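Local coordinates for protein phosphatidylinositol phosphate phosphatase (Schizosaccharomyces pombe, PDB 1I9Z) that removes the 5-phosphate from soluble and lipid inositol phosphates through the catalytic domain of a synaptojanin-like protein, thereby controlling phosphoinositide levels in membrane trafficking and signalling, at residues G61-V66 and F162-L167; F208-S213 and D235-Q240; V246-S251 and L286-L291; F250-I255 and H294-V299. All coordinates share one frame; numbering follows the deposited sequence.

Contact 1 of 4, residues G61-V66 and F162-L167; sequences GFQEIV and FITSHL. With CA (calcium ion), chain B.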
# COMPACT_ATOMS: atom_id res chain seq x y z
N GLY A 61 3.86 1.13 7.08
CA GLY A 61 5.14 1.43 6.51
C GLY A 61 5.74 2.65 7.17
O GLY A 61 5.07 3.71 7.35
N PHE A 62 7.00 2.51 7.57
CA PHE A 62 7.75 3.60 8.18
C PHE A 62 8.92 4.00 7.31
O PHE A 62 9.50 3.12 6.58
CB PHE A 62 8.37 3.17 9.56
CG PHE A 62 7.35 2.92 10.61
CD1 PHE A 62 7.07 1.63 11.01
CD2 PHE A 62 6.68 3.98 11.21
CE1 PHE A 62 6.10 1.40 12.06
CE2 PHE A 62 5.70 3.76 12.26
CZ PHE A 62 5.43 2.46 12.67
N GLN A 63 9.23 5.31 7.31
CA GLN A 63 10.45 5.81 6.69
C GLN A 63 11.27 6.51 7.79
O GLN A 63 10.72 7.03 8.78
CB GLN A 63 10.21 6.74 5.52
CG GLN A 63 9.27 6.05 4.44
CD GLN A 63 7.81 6.18 4.84
OE1 GLN A 63 7.42 7.23 5.38
NE2 GLN A 63 7.00 5.17 4.55
N GLU A 64 12.58 6.56 7.58
CA GLU A 64 13.51 7.16 8.55
C GLU A 64 13.40 6.63 9.99
O GLU A 64 13.35 7.42 10.96
CB GLU A 64 13.43 8.71 8.56
CG GLU A 64 13.67 9.26 7.15
CD GLU A 64 13.98 10.72 7.14
OE1 GLU A 64 14.65 11.19 8.09
OE2 GLU A 64 13.68 11.39 6.14
N ILE A 65 13.38 5.32 10.13
CA ILE A 65 13.39 4.73 11.50
C ILE A 65 14.65 5.30 12.18
O ILE A 65 14.70 5.54 13.40
CB ILE A 65 13.38 3.19 11.44
CG1 ILE A 65 11.95 2.74 11.11
CG2 ILE A 65 13.91 2.56 12.86
CD1 ILE A 65 11.78 1.28 10.92
N VAL A 66 15.66 5.55 11.35
CA VAL A 66 16.86 6.26 11.80
C VAL A 66 16.85 7.53 10.92
O VAL A 66 16.71 7.45 9.69
CB VAL A 66 18.14 5.48 11.55
CG1 VAL A 66 19.35 6.34 12.00
CG2 VAL A 66 18.10 4.20 12.35
N PHE A 162 1.94 -5.52 -1.12
CA PHE A 162 2.13 -4.24 -0.48
C PHE A 162 3.58 -3.76 -0.57
O PHE A 162 4.55 -4.53 -0.27
CB PHE A 162 1.68 -4.32 1.00
CG PHE A 162 0.26 -4.59 1.13
CD1 PHE A 162 -0.21 -5.91 1.21
CD2 PHE A 162 -0.66 -3.50 1.10
CE1 PHE A 162 -1.58 -6.18 1.29
CE2 PHE A 162 -2.02 -3.76 1.18
CZ PHE A 162 -2.48 -5.08 1.27
N ILE A 163 3.73 -2.49 -0.95
CA ILE A 163 5.04 -1.91 -1.08
C ILE A 163 5.12 -0.57 -0.41
O ILE A 163 4.26 0.29 -0.66
CB ILE A 163 5.41 -1.66 -2.56
CG1 ILE A 163 5.12 -2.92 -3.38
CG2 ILE A 163 6.87 -1.23 -2.69
CD1 ILE A 163 4.32 -2.65 -4.58
N THR A 164 6.11 -0.38 0.49
CA THR A 164 6.33 0.97 1.00
C THR A 164 7.71 1.44 0.48
O THR A 164 8.60 0.63 0.23
CB THR A 164 6.26 1.06 2.57
OG1 THR A 164 6.22 2.44 2.92
CG2 THR A 164 7.54 0.41 3.22
N SER A 165 7.90 2.75 0.27
CA SER A 165 9.15 3.28 -0.25
C SER A 165 9.50 4.63 0.31
O SER A 165 8.63 5.33 0.92
CB SER A 165 9.04 3.52 -1.79
OG SER A 165 8.73 2.28 -2.35
N HIS A 166 10.75 4.99 0.08
CA HIS A 166 11.25 6.33 0.42
C HIS A 166 12.03 6.66 -0.80
O HIS A 166 13.08 6.02 -1.07
CB HIS A 166 12.15 6.24 1.65
CG HIS A 166 12.45 7.56 2.30
ND1 HIS A 166 12.09 8.79 1.76
CD2 HIS A 166 13.15 7.82 3.43
CE1 HIS A 166 12.58 9.76 2.53
NE2 HIS A 166 13.21 9.19 3.55
N LEU A 167 11.54 7.63 -1.60
CA LEU A 167 12.23 7.98 -2.84
C LEU A 167 13.11 9.20 -2.77
O LEU A 167 13.18 9.93 -1.73
CB LEU A 167 11.19 8.11 -4.00
CG LEU A 167 10.15 7.01 -4.12
CD1 LEU A 167 9.24 7.30 -5.37
CD2 LEU A 167 10.87 5.56 -4.21
CA CA B . 13.95 13.94 7.35
O HOH W 1 14.77 13.55 5.31
O HOH W 2 16.68 14.32 7.88
O HOH W 3 13.71 16.13 7.32
O HOH W 4 11.86 13.29 7.94
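The imidazole of His166 meets the carboxylate of Glu64 at its edge, the two planes only 14° apart, while Gln63 CB approaches the ring obliquely, 3.8 Å from His166 CD2. The bond at that edge is weak: His166 NE2 donates to Glu64 OE2 over 3.4 Å at an N-H...O angle of 152°. Glu64 OE2 also coordinates the calcium ion at 2.8 Å, beside four waters, and accepts from Asn33 ND2; Glu64 OE1 is taken by the backbone N of Leu68. Several partners thus fix the rotation of the carboxylate. With chi1 at -166°, the His166 ring swings beside its own carbonyl carbon, toward the end of strand 57-63. Farther back, Gln63 CG lies 3.6 Å from Ser165 O, and Thr164 OG1, bonded to Phe205 O, comes to 3.9 Å from Gly61 CA. The axes of 61-63 and 162-166 pass 7.1 Å apart and no backbone hydrogen bond joins them; side chains bridge the gap, packing on each other and on backbone atoms. Each strand belongs to a different mixed sheet, and the buried interface between them is that of the beta sandwich of the DNase I-like fold, whose metal site lies at the strand ends.

Contact 2 of 4, residues F208-S213 and D235-Q240; sequences FNYRIS and DQLNKQ. With 2IP (D-myo-inositol-1,4-bisphosphate), chain C.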
# COMPACT_ATOMS: atom_id res chain seq x y z
N PHE A 208 7.14 9.40 -1.12
CA PHE A 208 7.61 9.41 -2.51
C PHE A 208 8.39 10.68 -2.79
O PHE A 208 9.05 10.80 -3.82
CB PHE A 208 6.43 9.24 -3.51
CG PHE A 208 5.69 7.95 -3.40
CD1 PHE A 208 6.26 6.82 -2.78
CD2 PHE A 208 4.42 7.80 -4.02
CE1 PHE A 208 5.62 5.59 -2.80
CE2 PHE A 208 3.78 6.59 -4.05
CZ PHE A 208 4.37 5.47 -3.44
N ASN A 209 8.28 11.68 -1.90
CA ASN A 209 9.07 12.89 -2.00
C ASN A 209 8.74 13.88 -3.10
O ASN A 209 9.46 14.85 -3.26
CB ASN A 209 10.60 12.60 -2.03
CG ASN A 209 11.33 13.00 -0.70
OD1 ASN A 209 11.06 14.04 -0.12
ND2 ASN A 209 12.24 12.12 -0.20
N TYR A 210 7.64 13.64 -3.81
CA TYR A 210 7.23 14.58 -4.85
C TYR A 210 6.75 15.85 -4.19
O TYR A 210 6.10 15.83 -3.10
CB TYR A 210 6.16 13.99 -5.72
CG TYR A 210 6.70 12.92 -6.68
CD1 TYR A 210 6.70 11.57 -6.33
CD2 TYR A 210 7.16 13.28 -7.96
CE1 TYR A 210 7.13 10.58 -7.22
CE2 TYR A 210 7.62 12.30 -8.84
CZ TYR A 210 7.59 10.94 -8.44
OH TYR A 210 8.02 9.99 -9.31
N ARG A 211 7.01 16.97 -4.87
CA ARG A 211 6.79 18.32 -4.27
C ARG A 211 5.77 19.19 -5.02
O ARG A 211 5.23 18.80 -6.09
CB ARG A 211 8.13 19.08 -4.23
CG ARG A 211 9.32 18.30 -3.56
CD ARG A 211 8.99 17.88 -2.12
NE ARG A 211 10.07 17.05 -1.57
CZ ARG A 211 11.15 17.55 -0.95
NH1 ARG A 211 11.27 18.87 -0.80
NH2 ARG A 211 12.13 16.72 -0.55
N ILE A 212 5.42 20.33 -4.38
CA ILE A 212 4.49 21.28 -5.06
C ILE A 212 5.46 22.29 -5.69
O ILE A 212 6.26 22.95 -5.00
CB ILE A 212 3.58 21.97 -4.02
CG1 ILE A 212 2.64 20.91 -3.40
CG2 ILE A 212 2.77 23.10 -4.68
CD1 ILE A 212 1.92 21.50 -2.20
N SER A 213 5.34 22.49 -7.03
CA SER A 213 6.29 23.36 -7.70
C SER A 213 5.98 24.87 -7.63
O SER A 213 5.89 25.54 -8.69
CB SER A 213 6.43 22.91 -9.20
OG SER A 213 6.53 21.48 -9.24
N ASP A 235 1.25 19.88 -8.08
CA ASP A 235 1.88 18.69 -7.45
C ASP A 235 2.60 17.87 -8.50
O ASP A 235 2.00 17.50 -9.54
CB ASP A 235 0.82 17.85 -6.77
CG ASP A 235 1.35 16.50 -6.30
OD1 ASP A 235 2.15 16.50 -5.36
OD2 ASP A 235 0.94 15.48 -6.86
N GLN A 236 3.89 17.59 -8.26
CA GLN A 236 4.70 16.80 -9.23
C GLN A 236 4.22 15.37 -9.41
O GLN A 236 4.23 14.85 -10.51
CB GLN A 236 6.16 16.77 -8.77
CG GLN A 236 6.85 18.15 -8.84
CD GLN A 236 8.14 18.11 -8.12
OE1 GLN A 236 8.44 17.10 -7.44
NE2 GLN A 236 8.94 19.17 -8.23
N LEU A 237 3.74 14.71 -8.35
CA LEU A 237 3.31 13.34 -8.57
C LEU A 237 2.08 13.25 -9.52
O LEU A 237 2.05 12.40 -10.45
CB LEU A 237 2.97 12.65 -7.24
CG LEU A 237 2.48 11.18 -7.44
CD1 LEU A 237 3.59 10.34 -8.12
CD2 LEU A 237 2.15 10.50 -6.11
N ASN A 238 1.07 14.10 -9.28
CA ASN A 238 -0.12 14.15 -10.13
C ASN A 238 0.30 14.38 -11.58
O ASN A 238 -0.23 13.72 -12.52
CB ASN A 238 -1.04 15.28 -9.67
CG ASN A 238 -2.25 15.49 -10.62
OD1 ASN A 238 -3.09 14.64 -10.78
ND2 ASN A 238 -2.29 16.64 -11.24
N LYS A 239 1.23 15.30 -11.75
CA LYS A 239 1.69 15.69 -13.10
C LYS A 239 2.32 14.50 -13.79
O LYS A 239 1.96 14.22 -14.94
CB LYS A 239 2.67 16.87 -13.07
CG LYS A 239 3.14 17.43 -14.45
CD LYS A 239 4.19 18.58 -14.19
CE LYS A 239 4.85 19.22 -15.43
NZ LYS A 239 6.25 19.81 -15.08
N GLN A 240 3.21 13.77 -13.10
CA GLN A 240 3.87 12.58 -13.71
C GLN A 240 2.97 11.37 -13.85
O GLN A 240 3.16 10.57 -14.77
CB GLN A 240 5.11 12.16 -12.95
CG GLN A 240 6.09 13.31 -12.76
CD GLN A 240 6.52 13.90 -14.08
OE1 GLN A 240 7.32 13.32 -14.83
NE2 GLN A 240 5.98 15.06 -14.38
C1 2IP C . 16.64 19.32 -0.46
C2 2IP C . 17.50 18.47 0.51
C3 2IP C . 16.99 18.58 1.99
C4 2IP C . 15.48 18.25 2.16
C5 2IP C . 14.70 19.23 1.26
C6 2IP C . 15.09 19.11 -0.24
O1 2IP C . 17.02 20.38 -1.31
O2 2IP C . 17.48 17.11 0.18
O3 2IP C . 17.69 17.70 2.81
O4 2IP C . 15.11 18.42 3.56
O5 2IP C . 13.29 18.99 1.37
O6 2IP C . 14.28 20.11 -0.84
P4 2IP C . 14.66 17.24 4.50
O41 2IP C . 13.50 16.49 3.75
O42 2IP C . 14.18 17.77 5.78
O43 2IP C . 15.95 16.42 4.65
P1 2IP C . 17.19 20.50 -2.80
O11 2IP C . 18.59 21.11 -2.93
O12 2IP C . 17.10 19.27 -3.67
O13 2IP C . 16.19 21.59 -3.20
O HOH W 5 3.73 17.39 -3.24
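Leu237 lays its CD1 methyl over one face of the Tyr210 ring, 3.9 Å from the centroid and 22° off the normal, a CH-pi contact displaced toward the rim. Gln236 CB reaches the edge of the same ring, 3.7 Å from Tyr210 CD2, and the hydroxyl of Tyr210 is bonded to Asp178 on helix 174-187. The other methyl of Leu237, CD2, touches the edge of the Phe208 ring.

Gln236 grips the backbone of Arg211 twice. Its N donates to Arg211 O at 2.8 Å, nearly in line with the carbonyl bond, and its side chain, extended beyond CG, runs alongside the Arg211 backbone so that OE1 accepts from Arg211 N at 2.9 Å, the donor standing well above the amide plane. Arg177 NH1 also binds this OE1, and Gln236 NE2 donates to Tyr171 O. Next to it, Asp235 caps the helix: OD2 accepts from Asn238 N at 2.8 Å and forms a salt bridge with Arg284, while a water joins OD1 to Tyr210 O.

With its backbone so held, Arg211 bends at chi2 (-57°) and takes hold of Asn209 side-on, NE to the backbone O and NH2 to OD1. Arg211 NH1 donates hydrogen bonds to the inositol bisphosphate, to O5 at 3.0 Å and O6 at 3.3 Å. O5 sits on the carbon that carries the scissile phosphate in the substrate, consistent with a product-like complex in which the helix start and Asn209 act as a second shell positioning this cationic donor.

Contact 3 of 4, residues V246-S251 and L286-L291; sequences VFPFFS and LYRGEL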
# COMPACT_ATOMS: atom_id res chain seq x y z
N VAL A 246 4.90 7.46 -14.49
CA VAL A 246 5.12 6.72 -13.24
C VAL A 246 3.83 6.15 -12.72
O VAL A 246 2.76 6.69 -13.00
CB VAL A 246 5.72 7.60 -12.12
CG1 VAL A 246 7.13 7.83 -12.40
CG2 VAL A 246 4.96 8.93 -11.99
N PHE A 247 3.92 5.07 -11.96
CA PHE A 247 2.73 4.42 -11.40
C PHE A 247 1.54 4.28 -12.37
O PHE A 247 0.42 4.64 -12.05
CB PHE A 247 2.21 5.14 -10.13
CG PHE A 247 3.28 5.31 -9.04
CD1 PHE A 247 4.01 6.46 -8.95
CD2 PHE A 247 3.55 4.26 -8.16
CE1 PHE A 247 5.01 6.64 -7.99
CE2 PHE A 247 4.56 4.43 -7.19
CZ PHE A 247 5.27 5.61 -7.11
N PRO A 248 1.79 3.74 -13.57
CA PRO A 248 0.67 3.58 -14.50
C PRO A 248 -0.36 2.60 -13.91
O PRO A 248 -0.05 1.60 -13.22
CB PRO A 248 1.34 3.02 -15.80
CG PRO A 248 2.60 2.29 -15.28
CD PRO A 248 3.08 3.27 -14.12
N PHE A 249 -1.61 2.88 -14.20
CA PHE A 249 -2.72 2.10 -13.72
C PHE A 249 -2.93 2.18 -12.21
O PHE A 249 -3.75 1.45 -11.69
CB PHE A 249 -2.63 0.64 -14.18
CG PHE A 249 -2.55 0.49 -15.70
CD1 PHE A 249 -1.35 0.16 -16.31
CD2 PHE A 249 -3.67 0.76 -16.50
CE1 PHE A 249 -1.25 0.10 -17.70
CE2 PHE A 249 -3.58 0.70 -17.91
CZ PHE A 249 -2.37 0.37 -18.49
N PHE A 250 -2.17 3.04 -11.51
CA PHE A 250 -2.43 3.26 -10.09
C PHE A 250 -3.36 4.46 -9.93
O PHE A 250 -3.30 5.43 -10.70
CB PHE A 250 -1.16 3.60 -9.29
CG PHE A 250 -0.34 2.40 -8.94
CD1 PHE A 250 0.53 1.85 -9.91
CD2 PHE A 250 -0.49 1.80 -7.66
CE1 PHE A 250 1.27 0.69 -9.61
CE2 PHE A 250 0.25 0.64 -7.33
CZ PHE A 250 1.12 0.09 -8.29
N SER A 251 -4.19 4.42 -8.90
CA SER A 251 -5.09 5.52 -8.62
C SER A 251 -4.78 6.08 -7.25
O SER A 251 -4.16 5.39 -6.43
CB SER A 251 -6.56 5.04 -8.63
OG SER A 251 -6.90 4.61 -9.97
N LEU A 286 -1.10 4.91 -3.05
CA LEU A 286 -1.66 4.64 -4.38
C LEU A 286 -2.06 3.16 -4.48
O LEU A 286 -1.41 2.32 -3.82
CB LEU A 286 -0.60 4.89 -5.47
CG LEU A 286 0.07 6.27 -5.37
CD1 LEU A 286 1.16 6.28 -6.48
CD2 LEU A 286 -0.94 7.44 -5.53
N TYR A 287 -3.08 2.81 -5.30
CA TYR A 287 -3.46 1.40 -5.36
C TYR A 287 -3.73 1.02 -6.80
O TYR A 287 -4.08 1.89 -7.66
CB TYR A 287 -4.70 1.10 -4.49
CG TYR A 287 -5.99 1.76 -5.00
CD1 TYR A 287 -6.85 1.07 -5.87
CD2 TYR A 287 -6.33 3.04 -4.64
CE1 TYR A 287 -8.03 1.67 -6.36
CE2 TYR A 287 -7.49 3.67 -5.12
CZ TYR A 287 -8.33 2.95 -5.99
OH TYR A 287 -9.46 3.57 -6.49
N ARG A 288 -3.57 -0.26 -7.05
CA ARG A 288 -3.77 -0.73 -8.40
C ARG A 288 -4.61 -2.00 -8.27
O ARG A 288 -4.35 -2.84 -7.39
CB ARG A 288 -2.44 -1.00 -9.07
CG ARG A 288 -2.66 -1.41 -10.49
CD ARG A 288 -1.60 -2.28 -11.08
NE ARG A 288 -0.68 -1.53 -11.91
CZ ARG A 288 -0.11 -1.98 -13.04
NH1 ARG A 288 -0.37 -3.20 -13.52
NH2 ARG A 288 0.76 -1.20 -13.66
N GLY A 289 -5.63 -2.12 -9.11
CA GLY A 289 -6.50 -3.28 -9.01
C GLY A 289 -7.83 -2.84 -8.42
O GLY A 289 -7.97 -1.67 -7.94
N GLU A 290 -8.78 -3.77 -8.39
CA GLU A 290 -10.14 -3.47 -7.93
C GLU A 290 -10.46 -3.36 -6.46
O GLU A 290 -11.50 -3.83 -6.02
CB GLU A 290 -11.17 -4.42 -8.60
CG GLU A 290 -11.12 -4.45 -10.14
CD GLU A 290 -11.01 -3.06 -10.81
OE1 GLU A 290 -11.79 -2.12 -10.47
OE2 GLU A 290 -10.13 -2.90 -11.70
N LEU A 291 -9.62 -2.65 -5.70
CA LEU A 291 -9.90 -2.41 -4.30
C LEU A 291 -11.02 -1.38 -4.25
O LEU A 291 -11.17 -0.61 -5.19
CB LEU A 291 -8.67 -1.80 -3.60
CG LEU A 291 -7.55 -2.79 -3.35
CD1 LEU A 291 -6.30 -2.07 -2.74
CD2 LEU A 291 -8.10 -3.87 -2.38
O HOH W 6 -6.21 -0.22 -11.06
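Ser251 and Tyr287 form one antiparallel hydrogen-bonded pair, with Ser251 N to Tyr287 O at 2.8 Å and Tyr287 N to Ser251 O at 3.0 Å, both donors lying in the carbonyl planes. Just before it, a type II turn from Phe247 to Phe250 reverses the chain. Arg288 CB sits over the centre of the Phe250 ring, 3.6 Å from the centroid and 13° off the normal, and Phe247 CD2 lies above the opposite face, so the ring is sandwiched. Phe247 in turn has Leu286 CD1 over one of its faces, 3.6 Å from its centroid. These contacts attach the loop following helix 236-242 to strand 283-288, an outermost strand of the five-stranded sheet of the sandwich; Phe250 also touches Val202 and Trp204 of the adjoining strand, and Phe247 meets Trp204 edge-to-face. Toward the surface, Arg288 turns at chi3 (-100°) and brings NH2 to within 2.9 Å of Pro248 O, a hydrogen bond in which the donor stands above the carbonyl plane. Phe249 CB covers one face of that guanidinium, whereas the Phe249 ring is steeply inclined to it and turns its own edge toward NH2. Ser251 CB lies over the Tyr287 ring, 4.2 Å from its centroid. A bridging water donates to Phe249 O and accepts from Gly289 N, continuing the link between the two segments beyond the single beta bridge.

Contact 4 of 4, residues F250-I255 and H294-V299; sequences FSELPI and HSYQSV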
# COMPACT_ATOMS: atom_id res chain seq x y z
N PHE A 250 -2.17 3.04 -11.51
CA PHE A 250 -2.43 3.26 -10.09
C PHE A 250 -3.36 4.46 -9.93
O PHE A 250 -3.30 5.43 -10.70
CB PHE A 250 -1.16 3.60 -9.29
CG PHE A 250 -0.34 2.40 -8.94
CD1 PHE A 250 0.53 1.85 -9.91
CD2 PHE A 250 -0.49 1.80 -7.66
CE1 PHE A 250 1.27 0.69 -9.61
CE2 PHE A 250 0.25 0.64 -7.33
CZ PHE A 250 1.12 0.09 -8.29
N SER A 251 -4.19 4.42 -8.90
CA SER A 251 -5.09 5.52 -8.62
C SER A 251 -4.78 6.08 -7.25
O SER A 251 -4.16 5.39 -6.43
CB SER A 251 -6.56 5.04 -8.63
OG SER A 251 -6.90 4.61 -9.97
N GLU A 252 -5.17 7.35 -7.05
CA GLU A 252 -5.04 7.99 -5.76
C GLU A 252 -6.38 8.63 -5.50
O GLU A 252 -7.00 9.17 -6.45
CB GLU A 252 -3.96 9.08 -5.78
CG GLU A 252 -3.71 9.69 -4.39
CD GLU A 252 -2.65 10.76 -4.40
OE1 GLU A 252 -2.55 11.53 -5.39
OE2 GLU A 252 -1.94 10.88 -3.38
N LEU A 253 -6.89 8.53 -4.26
CA LEU A 253 -8.12 9.22 -3.94
C LEU A 253 -7.76 10.69 -3.93
O LEU A 253 -6.61 11.07 -3.79
CB LEU A 253 -8.61 8.85 -2.52
CG LEU A 253 -9.89 8.04 -2.41
CD1 LEU A 253 -10.06 7.19 -3.59
CD2 LEU A 253 -10.00 7.33 -1.06
N PRO A 254 -8.78 11.56 -4.10
CA PRO A 254 -8.58 13.01 -4.09
C PRO A 254 -8.01 13.36 -2.69
O PRO A 254 -8.45 12.78 -1.68
CB PRO A 254 -10.01 13.58 -4.18
CG PRO A 254 -10.75 12.55 -5.03
CD PRO A 254 -10.18 11.20 -4.47
N ILE A 255 -7.06 14.29 -2.66
CA ILE A 255 -6.44 14.72 -1.41
C ILE A 255 -7.21 15.89 -0.84
O ILE A 255 -7.37 16.93 -1.53
CB ILE A 255 -4.96 15.12 -1.65
CG1 ILE A 255 -4.17 13.85 -2.03
CG2 ILE A 255 -4.35 15.85 -0.44
CD1 ILE A 255 -2.78 14.19 -2.54
N HIS A 294 -11.89 3.82 0.66
CA HIS A 294 -12.78 4.55 1.49
C HIS A 294 -12.18 5.85 1.95
O HIS A 294 -12.48 6.91 1.38
CB HIS A 294 -13.26 3.67 2.65
CG HIS A 294 -14.30 2.67 2.23
ND1 HIS A 294 -13.99 1.42 1.74
CD2 HIS A 294 -15.65 2.78 2.13
CE1 HIS A 294 -15.09 0.80 1.36
NE2 HIS A 294 -16.11 1.60 1.59
N SER A 295 -11.30 5.81 2.94
CA SER A 295 -10.71 7.03 3.50
C SER A 295 -9.27 7.25 3.04
O SER A 295 -8.56 6.30 2.66
CB SER A 295 -10.71 6.97 5.03
OG SER A 295 -12.03 6.81 5.50
N TYR A 296 -8.84 8.51 3.09
CA TYR A 296 -7.44 8.84 2.76
C TYR A 296 -7.19 10.12 3.51
O TYR A 296 -7.65 11.20 3.08
CB TYR A 296 -7.29 9.08 1.24
CG TYR A 296 -5.88 9.40 0.72
CD1 TYR A 296 -5.72 10.14 -0.43
CD2 TYR A 296 -4.72 8.86 1.33
CE1 TYR A 296 -4.45 10.30 -1.02
CE2 TYR A 296 -3.45 9.05 0.78
CZ TYR A 296 -3.31 9.75 -0.42
OH TYR A 296 -2.06 9.83 -1.05
N GLN A 297 -6.42 10.05 4.59
CA GLN A 297 -6.24 11.27 5.40
C GLN A 297 -4.87 11.34 6.07
O GLN A 297 -4.19 10.30 6.21
CB GLN A 297 -7.23 11.23 6.59
CG GLN A 297 -8.68 11.67 6.31
CD GLN A 297 -8.77 13.02 5.58
OE1 GLN A 297 -8.04 14.01 5.89
NE2 GLN A 297 -9.63 13.06 4.57
N SER A 298 -4.53 12.54 6.53
CA SER A 298 -3.35 12.76 7.36
C SER A 298 -3.93 12.87 8.80
O SER A 298 -5.12 13.09 9.00
CB SER A 298 -2.56 14.01 6.97
OG SER A 298 -3.24 15.21 7.27
N VAL A 299 -3.06 12.65 9.79
CA VAL A 299 -3.50 12.66 11.18
C VAL A 299 -2.59 13.57 11.96
O VAL A 299 -1.41 13.63 11.73
CB VAL A 299 -3.42 11.20 11.74
CG1 VAL A 299 -3.52 11.19 13.27
CG2 VAL A 299 -4.55 10.36 11.06
O HOH W 7 -8.25 12.98 1.12
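The polar part of the contact centres on Tyr296, whose OH donates to Glu252 OE2 at 2.6 Å, using the anti lone pair of that oxygen. The carboxylate is turned 48° from the ring plane, and its OE2 also forms a salt bridge with Arg284 NE. The phenolic oxygen has a second partner in Ile285 N, so both ends of this short bond are held by strand 283-288. Near the backbone, a water donates to Pro254 O (2.8 Å) and to Tyr296 O (2.7 Å), tying the two segments, which share no direct backbone hydrogen bond.

Apolar contacts run along the ring: Leu253 CB lies 3.8 Å from Tyr296 CD1, and Ile255 CG1 approaches obliquely to 3.7 Å from Tyr296 CE1. A chi1 of -178° carries the Tyr296 ring out from its strand and across to this loop, where it also meets Phe257 edge-to-face. Backbone oxygens add van der Waals contacts: Leu253 O at the ring edge, and His294 O 3.5 Å from Leu253 CD2.

Strand 292-298, paired with 309-320, is an outermost strand of the six-stranded sheet. Ser251 pairs with Tyr287 of strand 283-288, the edge of the other sheet, while Leu253 and Ile255 pack on Tyr296, so the loop after helix 236-242 bridges the two edge strands.

From the N terminus, contact 1 closes first, joining strands 57-63 and 158-166 and so the two sheets at the metal site. Contact 2 follows in series, closing the helical excursion between 208-213 and 235-240; it touches contact 1 where Leu167 O probably accepts a hydrogen bond from Asn209 ND2. Contacts 3 and 4 share Phe250 and Ser251, and the loops they close overlap in a staggered way, neither enclosing the other: contact 3 returns to strand 283-288, contact 4 to 292-298. Phe208 of contact 2 packs on Phe247 and Leu286 of contact 3, linking the ligand-binding loop and helix 236-242 to the edge of one sheet, and contact 4 extends the link to the edge of the other.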